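PDB 3GXV: replicative DNA helicase, which probably unwinds duplex DNA at the replication fork using ATP hydrolysis, acting as a hexameric helicase whose N-terminal domain takes part in interactions with primase. Local coordinates for residues Val34-Pro37 / Ser38-Tyr41; Ile62-Asn65 / Phe66-Lys70. All coordinates share one frame; numbering follows the deposited sequence.

Contact 1. Residues Val34-Pro37 / Ser38-Tyr41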
ATOM      1  N   VAL B  34       9.746  10.058 -14.287  1.00 17.13           N
ATOM      2  CA  VAL B  34       9.824   9.901 -15.733  1.00 13.93           C
ATOM      3  C   VAL B  34       8.438   9.804 -16.375  1.00 13.24           C
ATOM      4  O   VAL B  34       8.295  10.008 -17.572  1.00 14.70           O
ATOM      5  CB  VAL B  34      10.664   8.635 -16.100  1.00 15.77           C
ATOM      6  CG1 VAL B  34      10.457   8.244 -17.571  1.00 15.44           C
ATOM      7  CG2 VAL B  34      12.152   8.910 -15.845  1.00 16.04           C
ATOM      8  N   LEU B  35       7.412   9.533 -15.576  1.00 15.13           N
ATOM      9  CA  LEU B  35       6.067   9.375 -16.109  1.00 13.42           C
ATOM     10  C   LEU B  35       4.937  10.129 -15.428  1.00 11.82           C
ATOM     11  O   LEU B  35       4.856  10.192 -14.211  1.00 15.86           O
ATOM     12  CB  LEU B  35       5.698   7.889 -16.120  1.00 15.33           C
ATOM     13  CG  LEU B  35       6.478   6.933 -17.028  1.00 16.23           C
ATOM     14  CD1 LEU B  35       6.134   5.501 -16.673  1.00 15.33           C
ATOM     15  CD2 LEU B  35       6.145   7.215 -18.482  1.00 16.24           C
ATOM     16  N   GLU B  36       4.061  10.703 -16.242  1.00 10.97           N
ATOM     17  CA  GLU B  36       2.871  11.386 -15.756  1.00 11.80           C
ATOM     18  C   GLU B  36       1.731  10.467 -16.206  1.00  6.00           C
ATOM     19  O   GLU B  36       1.923   9.633 -17.088  1.00  4.94           O
ATOM     20  CB  GLU B  36       2.712  12.759 -16.420  1.00 10.68           C
ATOM     21  CG  GLU B  36       3.744  13.797 -16.013  1.00 13.12           C
ATOM     22  CD  GLU B  36       3.888  13.936 -14.510  1.00 15.57           C
ATOM     23  OE1 GLU B  36       2.906  13.675 -13.780  1.00 18.57           O
ATOM     24  OE2 GLU B  36       4.983  14.322 -14.057  1.00 16.03           O
ATOM     25  N   PRO B  37       0.537  10.597 -15.606  1.00  9.89           N
ATOM     26  CA  PRO B  37      -0.579   9.729 -16.026  1.00  6.53           C
ATOM     27  C   PRO B  37      -0.821   9.833 -17.542  1.00  8.00           C
ATOM     28  O   PRO B  37      -0.946   8.820 -18.247  1.00 10.82           O
ATOM     29  CB  PRO B  37      -1.755  10.259 -15.209  1.00  5.94           C
ATOM     30  CG  PRO B  37      -1.089  10.732 -13.930  1.00  7.23           C
ATOM     31  CD  PRO B  37       0.162  11.432 -14.444  1.00  6.35           C
ATOM     32  N   SER B  38      -0.858  11.065 -18.037  1.00  5.65           N
ATOM     33  CA  SER B  38      -1.077  11.334 -19.451  1.00  6.39           C
ATOM     34  C   SER B  38      -0.071  10.621 -20.359  1.00  7.68           C
ATOM     35  O   SER B  38      -0.249  10.590 -21.574  1.00  7.67           O
ATOM     36  CB  SER B  38      -1.019  12.847 -19.703  1.00  7.61           C
ATOM     37  OG  SER B  38       0.234  13.397 -19.312  1.00  9.46           O
ATOM     38  N   ASP B  39       0.987  10.046 -19.787  1.00  5.59           N
ATOM     39  CA  ASP B  39       1.966   9.348 -20.613  1.00  5.22           C
ATOM     40  C   ASP B  39       1.629   7.894 -20.870  1.00  4.12           C
ATOM     41  O   ASP B  39       2.387   7.206 -21.548  1.00  2.34           O
ATOM     42  CB  ASP B  39       3.366   9.416 -20.004  1.00  5.19           C
ATOM     43  CG  ASP B  39       3.969  10.788 -20.091  1.00  5.10           C
ATOM     44  OD1 ASP B  39       3.880  11.416 -21.170  1.00  8.59           O
ATOM     45  OD2 ASP B  39       4.543  11.234 -19.081  1.00  4.84           O
ATOM     46  N   PHE B  40       0.507   7.425 -20.326  1.00  6.54           N
ATOM     47  CA  PHE B  40       0.102   6.031 -20.524  1.00  3.34           C
ATOM     48  C   PHE B  40      -0.762   5.906 -21.763  1.00  3.07           C
ATOM     49  O   PHE B  40      -1.612   6.742 -22.012  1.00  3.35           O
ATOM     50  CB  PHE B  40      -0.655   5.495 -19.311  1.00  1.26           C
ATOM     51  CG  PHE B  40       0.231   5.169 -18.148  1.00  3.49           C
ATOM     52  CD1 PHE B  40       0.720   6.179 -17.318  1.00  3.34           C
ATOM     53  CD2 PHE B  40       0.639   3.864 -17.919  1.00  2.11           C
ATOM     54  CE1 PHE B  40       1.599   5.884 -16.287  1.00  1.14           C
ATOM     55  CE2 PHE B  40       1.529   3.564 -16.879  1.00  2.76           C
ATOM     56  CZ  PHE B  40       2.004   4.582 -16.069  1.00  1.00           C
ATOM     57  N   TYR B  41      -0.517   4.845 -22.525  1.00  4.47           N
ATOM     58  CA  TYR B  41      -1.215   4.546 -23.774  1.00  2.89           C
ATOM     59  C   TYR B  41      -2.672   4.140 -23.531  1.00  2.97           C
ATOM     60  O   TYR B  41      -3.590   4.682 -24.152  1.00  2.05           O
ATOM     61  CB  TYR B  41      -0.430   3.453 -24.499  1.00  1.19           C
ATOM     62  CG  TYR B  41      -1.142   2.732 -25.623  1.00  1.89           C
ATOM     63  CD1 TYR B  41      -1.706   3.423 -26.697  1.00  2.48           C
ATOM     64  CD2 TYR B  41      -1.221   1.347 -25.620  1.00  3.52           C
ATOM     65  CE1 TYR B  41      -2.344   2.730 -27.739  1.00  2.70           C
ATOM     66  CE2 TYR B  41      -1.836   0.656 -26.645  1.00  2.66           C
ATOM     67  CZ  TYR B  41      -2.396   1.348 -27.692  1.00  2.40           C
ATOM     68  OH  TYR B  41      -3.036   0.639 -28.670  1.00  4.53           O
TER
HETATM   69  O   HOH W   1      -3.312   8.273 -20.100  1.00 11.16           O
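Asp39 reaches back to Glu36 because its CG stands trans to its own carbonyl carbon (chi1 -71°), which swings the carboxylate toward the chain just before it. Phe40 turns the same way (chi1 -76°) and sends its ring past Pro37 toward Leu35. The reach of Asp39 ends in a bond from Glu36 N to Asp39 OD2, 2.9 Å long and fairly straight at 161°. The N-H meets the anti side of OD2, somewhat out of the carboxylate plane, while Asp39 OD1 is held by the hydroxyl of Ser105 on helix 95-119, so each oxygen has a partner. Along the backbone, Phe40 N donates to Pro37 O at 2.9 Å; Asp39 N donates to Glu36 O as well, the less sure of the two because the position of that nitrogen is less certain. A water bridges Pro37 O and Phe40 O, donating to both. The Phe40 ring offers its edge to the peptide groups: CD1 lies 3.3 Å from Pro37 O and 3.7 Å from Glu36 O. Leu35 spreads its two methyls over the next residues, CD2 3.9 Å from Asp39 CB and CD1 4.3 Å from Phe40 CZ. The Glu36 chain bends away from the turn, and its OE1 hydrogen-bonds His32, leaving Glu36 OE2 5.9 Å from Asp39 OD2, a separation that should soften the repulsion between the two acids. Leu35 packs on helix 95-119, Pro37 on helix 43-57, and Phe40 meets both helix 3-23 and the ring of Phe49. With Pro37 as its first residue and the bond from Phe40 N to Pro37 O spanning three residues, this is a short 3-10 turn in the connection between two helices of the all-helical DnaB N-terminal domain, with the Asp39 carboxylate bonded back to the N-H of Glu36, the residue just before the turn.

Contact 2. Residues Ile62-Asn65 / Phe66-Lys70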
ATOM      1  N   ILE B  62      -0.946   1.499  -1.516  1.00 11.11           N
ATOM      2  CA  ILE B  62      -1.477   1.398  -2.863  1.00  8.89           C
ATOM      3  C   ILE B  62      -1.792  -0.072  -3.061  1.00  8.62           C
ATOM      4  O   ILE B  62      -0.912  -0.862  -3.377  1.00  7.83           O
ATOM      5  CB  ILE B  62      -0.456   1.827  -3.918  1.00  8.37           C
ATOM      6  CG1 ILE B  62      -0.210   3.330  -3.807  1.00  6.54           C
ATOM      7  CG2 ILE B  62      -0.952   1.423  -5.306  1.00  4.76           C
ATOM      8  CD1 ILE B  62       0.945   3.844  -4.665  1.00  7.46           C
ATOM      9  N   ASP B  63      -3.046  -0.446  -2.845  1.00 10.23           N
ATOM     10  CA  ASP B  63      -3.446  -1.835  -3.002  1.00  9.95           C
ATOM     11  C   ASP B  63      -4.835  -1.937  -3.613  1.00  8.41           C
ATOM     12  O   ASP B  63      -5.466  -0.923  -3.915  1.00  8.42           O
ATOM     13  CB  ASP B  63      -3.391  -2.565  -1.647  1.00  8.31           C
ATOM     14  CG  ASP B  63      -4.240  -1.892  -0.566  1.00  7.53           C
ATOM     15  OD1 ASP B  63      -5.416  -1.589  -0.838  1.00  5.89           O
ATOM     16  OD2 ASP B  63      -3.733  -1.690   0.563  1.00  6.41           O
ATOM     17  N   GLU B  64      -5.292  -3.165  -3.814  1.00 10.16           N
ATOM     18  CA  GLU B  64      -6.602  -3.407  -4.393  1.00 12.83           C
ATOM     19  C   GLU B  64      -7.694  -2.651  -3.632  1.00 12.36           C
ATOM     20  O   GLU B  64      -8.540  -1.986  -4.244  1.00 11.08           O
ATOM     21  CB  GLU B  64      -6.899  -4.904  -4.388  1.00 16.17           C
ATOM     22  CG  GLU B  64      -7.170  -5.465  -5.775  1.00 20.52           C
ATOM     23  CD  GLU B  64      -7.385  -6.962  -5.776  1.00 22.20           C
ATOM     24  OE1 GLU B  64      -6.503  -7.690  -5.280  1.00 23.87           O
ATOM     25  OE2 GLU B  64      -8.433  -7.411  -6.278  1.00 23.45           O
ATOM     26  N   ASN B  65      -7.665  -2.750  -2.302  1.00 11.94           N
ATOM     27  CA  ASN B  65      -8.652  -2.079  -1.447  1.00 10.79           C
ATOM     28  C   ASN B  65      -8.711  -0.575  -1.673  1.00  9.28           C
ATOM     29  O   ASN B  65      -9.714  -0.057  -2.137  1.00  8.65           O
ATOM     30  CB  ASN B  65      -8.369  -2.374   0.039  1.00  8.42           C
ATOM     31  CG  ASN B  65      -9.144  -1.459   0.989  1.00  7.96           C
ATOM     32  OD1 ASN B  65     -10.270  -1.063   0.705  1.00  7.10           O
ATOM     33  ND2 ASN B  65      -8.542  -1.139   2.132  1.00  4.85           N
ATOM     34  N   PHE B  66      -7.635   0.129  -1.364  1.00  9.36           N
ATOM     35  CA  PHE B  66      -7.639   1.574  -1.521  1.00  9.36           C
ATOM     36  C   PHE B  66      -7.740   2.124  -2.937  1.00 11.18           C
ATOM     37  O   PHE B  66      -8.234   3.238  -3.134  1.00  7.45           O
ATOM     38  CB  PHE B  66      -6.430   2.140  -0.809  1.00 10.57           C
ATOM     39  CG  PHE B  66      -6.459   1.895   0.673  1.00 11.90           C
ATOM     40  CD1 PHE B  66      -7.388   2.548   1.475  1.00  9.92           C
ATOM     41  CD2 PHE B  66      -5.595   0.974   1.257  1.00 12.37           C
ATOM     42  CE1 PHE B  66      -7.457   2.292   2.829  1.00 12.10           C
ATOM     43  CE2 PHE B  66      -5.658   0.713   2.613  1.00 12.91           C
ATOM     44  CZ  PHE B  66      -6.592   1.372   3.403  1.00 14.37           C
ATOM     45  N   ILE B  67      -7.295   1.354  -3.929  1.00 13.68           N
ATOM     46  CA  ILE B  67      -7.373   1.834  -5.300  1.00 14.96           C
ATOM     47  C   ILE B  67      -8.837   1.943  -5.658  1.00 14.90           C
ATOM     48  O   ILE B  67      -9.254   2.891  -6.310  1.00 15.53           O
ATOM     49  CB  ILE B  67      -6.676   0.878  -6.296  1.00 14.61           C
ATOM     50  CG1 ILE B  67      -5.163   0.946  -6.117  1.00 14.47           C
ATOM     51  CG2 ILE B  67      -7.057   1.243  -7.716  1.00 14.52           C
ATOM     52  CD1 ILE B  67      -4.574   2.312  -6.403  1.00 15.25           C
ATOM     53  N   ARG B  68      -9.621   0.976  -5.203  1.00 19.23           N
ATOM     54  CA  ARG B  68     -11.042   0.967  -5.496  1.00 21.71           C
ATOM     55  C   ARG B  68     -11.798   1.953  -4.616  1.00 26.61           C
ATOM     56  O   ARG B  68     -12.860   2.442  -4.999  1.00 25.70           O
ATOM     57  CB  ARG B  68     -11.609  -0.431  -5.304  1.00 20.45           C
ATOM     58  CG  ARG B  68     -10.947  -1.496  -6.157  1.00 20.67           C
ATOM     59  CD  ARG B  68     -11.950  -2.593  -6.465  1.00 22.71           C
ATOM     60  NE  ARG B  68     -11.401  -3.940  -6.362  1.00 23.38           N
ATOM     61  CZ  ARG B  68     -10.328  -4.365  -7.015  1.00 26.94           C
ATOM     62  NH1 ARG B  68      -9.669  -3.548  -7.823  1.00 29.18           N
ATOM     63  NH2 ARG B  68      -9.922  -5.622  -6.872  1.00 28.86           N
ATOM     64  N   GLN B  69     -11.264   2.233  -3.433  1.00 26.65           N
ATOM     65  CA  GLN B  69     -11.905   3.185  -2.539  1.00 30.10           C
ATOM     66  C   GLN B  69     -11.646   4.608  -3.028  1.00 33.46           C
ATOM     67  O   GLN B  69     -12.520   5.461  -2.949  1.00 34.67           O
ATOM     68  CB  GLN B  69     -11.370   3.038  -1.107  1.00 28.66           C
ATOM     69  CG  GLN B  69     -12.021   1.934  -0.289  1.00 25.82           C
ATOM     70  CD  GLN B  69     -11.693   2.043   1.196  1.00 23.60           C
ATOM     71  OE1 GLN B  69     -11.895   3.091   1.807  1.00 25.80           O
ATOM     72  NE2 GLN B  69     -11.195   0.960   1.781  1.00 20.10           N
ATOM     73  N   LYS B  70     -10.447   4.855  -3.549  1.00 36.93           N
ATOM     74  CA  LYS B  70     -10.077   6.190  -4.019  1.00 40.67           C
ATOM     75  C   LYS B  70     -10.450   6.495  -5.475  1.00 41.65           C
ATOM     76  O   LYS B  70     -10.035   7.516  -6.025  1.00 45.19           O
ATOM     77  CB  LYS B  70      -8.576   6.416  -3.821  1.00 37.45           C
ATOM     78  CG  LYS B  70      -8.198   7.876  -3.638  1.00 34.88           C
ATOM     79  CD  LYS B  70      -8.734   8.414  -2.310  1.00 32.90           C
ATOM     80  CE  LYS B  70      -8.600   9.919  -2.238  1.00 30.82           C
ATOM     81  NZ  LYS B  70      -9.368  10.561  -3.339  1.00 31.73           N
TER
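The ring of Phe66 carries the amide of Asn65 over one face, with Asn65 ND2 3.3 Å above the ring plane and over its centre; the amide is tilted 39° to the ring. Asp63 OD1 lies obliquely to the same ring, 3.3 Å from Phe66 CD2, and Tyr41 of the second subunit brings its own ring against Phe66. Further round the helix, the guanidinium of Arg68 has Glu64 CB and Glu64 O over one face. The two side chains run alongside one another, and a salt bridge joins Glu64 OE2 to Arg68 NH2, although its modelled length of 2.4 Å is doubtfully short. Asp63 is the N-cap of helix 64-69: chi1 of 56° folds CG back between its backbone N and carbonyl carbon. Asp63 OD1 takes the N-H of Phe66 nearly along its own C-O bond, with Phe66 N 2.9 Å from Asp63 OD1 and an angle of 161°. Asp63 O in turn accepts from Ile67 N at 2.9 Å, opening the helical bonding. Asn65 OD1 accepts from NE2 of Gln69, one turn further along, again at a suspiciously short 2.5 Å. Just ahead of the cap in sequence, Ile62 CG2 touches Ile67 CD1 at 3.9 Å, and Ile67 goes on to pack against Phe48 and Leu55 of helix 43-57. The side-chain nitrogens, Asn65 ND2 and Gln69 NE2, both hydrogen-bond Gln11 OE1 of the second subunit, and Asp63 OD2 bonds Tyr41 OH there. The helix start would probably stabilise the negative charge of Asp63. The chemistry does double duty: one oxygen of Asp63 caps the helix while the other faces the partner chain, and the buried polar ends of Asp63 and Asn65 are held both by the helix and by the second subunit.

In the fold
From the N terminus, helices 3-23 and 27-32 come first, and contact 1 then forms a compact turn in the connection to helix 43-57, touching that helix as well as helices 3-23 and 95-119. The chain runs through helix 43-57 before contact 2 opens helix 64-69, which packs back on helix 43-57 and against helix 79-87. The two follow in series, neither nested nor crossed, and each closes only a local turn. The centres of contact 1 and contact 2 lie about 20 Å apart, without touching. Tyr41 of the second subunit, the counterpart of the residue that ends 38-41, meets contact 2, whereas contact 1 of this chain is untouched by that subunit.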